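Local coordinates for protein tumour necrosis factor receptor (Ectromelia virus, PDB 3ON9) that probably blunts host immune defence by binding tumour necrosis factor and CC and CXC chemokines, this fragment being its C-terminal chemokine-binding SECRET domain, at residues A[74-77]-A[78-81]. Sequence-based numbering, arbitrary orientation.
Sequences HQDL and TTQC
Asp-76 and Thr-79 close a type I beta turn in which Thr-79 N donates to Asp-76 O (3.1 Å, N-H...O angle 164°), and Asp-76 adds an Asx turn by taking the backbone N-H of Thr-78 on its own side chain. Its CG stands anti to the backbone N (chi1 -171°), which sets the carboxylate beside its own carbonyl carbon, facing Thr-78; there OD1 receives Thr-78 N at 3.0 Å and Thr-78 OG1 at 2.8 Å. Both donors come from one face of the carboxylate, well above its plane, so a single oxygen holds the backbone and the hydroxyl of the same residue.

The side-chain amide of Gln-75 spans the open end of the turn. Bent at chi2 (67°), its chain folds back so that NE2 bridges Asp-76 O and Thr-79 O, each at 3.2 Å. Both bonds are bent, the second reaching Thr-79 O from above its carbonyl plane, and with Asp-46 O the two N-H groups are shared among three acceptors. Asp-76 O is thus gripped from opposite faces of its carbonyl plane, by Gln-75 NE2 and by Thr-79 N. A water donates to Leu-77 O and accepts from Gln-80 NE2, joining the two exposed residues.

Beyond strand 38-45, Thr-48 N donates to Gln-75 OE1 and Asp-46 O also takes Thr-79 OG1. Gln-75 OE1 lies 3.8 Å from CB of Cys-81, whose disulfide to Cys-47 fastens the same two loops covalently. The turn belongs to the connection from strand 62-69 of one sheet of the beta-sandwich to strand 82-89 of the other, beside strand 38-45.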
ATOM      1  N   HIS A  74      16.179 -10.298  -4.464  1.00 20.77           N
ATOM      2  CA  HIS A  74      15.179 -11.260  -4.015  1.00 17.57           C
ATOM      3  C   HIS A  74      15.100 -11.349  -2.499  1.00 18.01           C
ATOM      4  O   HIS A  74      16.117 -11.202  -1.796  1.00 21.31           O
ATOM      5  CB  HIS A  74      15.451 -12.657  -4.593  1.00 18.63           C
ATOM      6  CG  HIS A  74      15.237 -12.754  -6.070  1.00 22.68           C
ATOM      7  ND1 HIS A  74      14.058 -13.204  -6.623  1.00 20.97           N
ATOM      8  CD2 HIS A  74      16.053 -12.455  -7.108  1.00 23.28           C
ATOM      9  CE1 HIS A  74      14.153 -13.168  -7.942  1.00 22.98           C
ATOM     10  NE2 HIS A  74      15.355 -12.722  -8.259  1.00 25.63           N
ATOM     11  N   GLN A  75      13.893 -11.611  -1.999  1.00 18.32           N
ATOM     12  CA  GLN A  75      13.667 -11.825  -0.575  1.00 17.23           C
ATOM     13  C   GLN A  75      14.550 -12.952  -0.020  1.00 18.63           C
ATOM     14  O   GLN A  75      14.645 -14.045  -0.603  1.00 20.64           O
ATOM     15  CB  GLN A  75      12.186 -12.151  -0.327  1.00 17.73           C
ATOM     16  CG  GLN A  75      11.844 -12.508   1.121  1.00 18.54           C
ATOM     17  CD  GLN A  75      12.003 -11.336   2.086  1.00 17.74           C
ATOM     18  OE1 GLN A  75      11.769 -10.175   1.731  1.00 16.68           O
ATOM     19  NE2 GLN A  75      12.387 -11.642   3.319  1.00 18.25           N
ATOM     20  N   ASP A  76      15.181 -12.674   1.114  1.00 17.87           N
ATOM     21  CA  ASP A  76      15.954 -13.656   1.874  1.00 19.85           C
ATOM     22  C   ASP A  76      14.993 -14.709   2.412  1.00 20.83           C
ATOM     23  O   ASP A  76      14.109 -14.391   3.191  1.00 20.93           O
ATOM     24  CB  ASP A  76      16.641 -12.917   3.033  1.00 20.96           C
ATOM     25  CG  ASP A  76      17.641 -13.773   3.778  1.00 21.41           C
ATOM     26  OD1 ASP A  76      17.575 -15.011   3.647  1.00 21.70           O
ATOM     27  OD2 ASP A  76      18.484 -13.194   4.501  1.00 24.26           O
ATOM     28  N   LEU A  77      15.141 -15.966   2.005  1.00 23.10           N
ATOM     29  CA  LEU A  77      14.182 -16.969   2.458  1.00 24.70           C
ATOM     30  C   LEU A  77      14.354 -17.322   3.935  1.00 24.90           C
ATOM     31  O   LEU A  77      13.535 -18.042   4.502  1.00 27.96           O
ATOM     32  CB  LEU A  77      14.202 -18.217   1.568  1.00 28.43           C
ATOM     33  CG  LEU A  77      13.629 -17.969   0.168  1.00 29.63           C
ATOM     34  CD1 LEU A  77      13.797 -19.184  -0.732  1.00 34.45           C
ATOM     35  CD2 LEU A  77      12.158 -17.551   0.250  1.00 34.02           C
ATOM     36  N   THR A  78      15.409 -16.810   4.559  1.00 24.91           N
ATOM     37  CA  THR A  78      15.629 -17.049   5.985  1.00 23.94           C
ATOM     38  C   THR A  78      15.041 -15.948   6.878  1.00 26.52           C
ATOM     39  O   THR A  78      15.108 -16.043   8.098  1.00 28.00           O
ATOM     40  CB  THR A  78      17.136 -17.259   6.325  1.00 24.68           C
ATOM     41  OG1 THR A  78      17.829 -16.009   6.259  1.00 24.63           O
ATOM     42  CG2 THR A  78      17.775 -18.238   5.346  1.00 27.15           C
ATOM     43  N   THR A  79      14.465 -14.909   6.273  1.00 24.04           N
ATOM     44  CA  THR A  79      13.750 -13.885   7.041  1.00 22.78           C
ATOM     45  C   THR A  79      12.312 -13.776   6.538  1.00 21.21           C
ATOM     46  O   THR A  79      12.029 -14.052   5.370  1.00 20.88           O
ATOM     47  CB  THR A  79      14.455 -12.493   7.014  1.00 22.60           C
ATOM     48  OG1 THR A  79      14.269 -11.860   5.741  1.00 22.79           O
ATOM     49  CG2 THR A  79      15.933 -12.642   7.284  1.00 24.92           C
ATOM     50  N   GLN A  80      11.407 -13.388   7.430  1.00 20.58           N
ATOM     51  CA  GLN A  80       9.981 -13.392   7.121  1.00 22.06           C
ATOM     52  C   GLN A  80       9.457 -11.971   6.937  1.00 18.62           C
ATOM     53  O   GLN A  80       9.337 -11.221   7.896  1.00 18.55           O
ATOM     54  CB  GLN A  80       9.195 -14.113   8.220  1.00 24.36           C
ATOM     55  CG  GLN A  80       9.583 -15.578   8.440  1.00 30.77           C
ATOM     56  CD  GLN A  80       9.401 -16.446   7.196  1.00 31.80           C
ATOM     57  OE1 GLN A  80       8.334 -16.456   6.576  1.00 33.86           O
ATOM     58  NE2 GLN A  80      10.447 -17.183   6.834  1.00 34.63           N
ATOM     59  N   CYS A  81       9.168 -11.603   5.694  1.00 18.96           N
ATOM     60  CA  CYS A  81       8.726 -10.251   5.365  1.00 18.70           C
ATOM     61  C   CYS A  81       7.388  -9.938   6.037  1.00 17.57           C
ATOM     62  O   CYS A  81       6.439 -10.720   5.947  1.00 18.98           O
ATOM     63  CB  CYS A  81       8.607 -10.120   3.847  1.00 18.47           C
ATOM     64  SG  CYS A  81       7.918  -8.548   3.251  1.00 18.31           S
TER
HETATM   65  O   HOH W   1      10.844 -18.004   4.226  1.00 31.25           O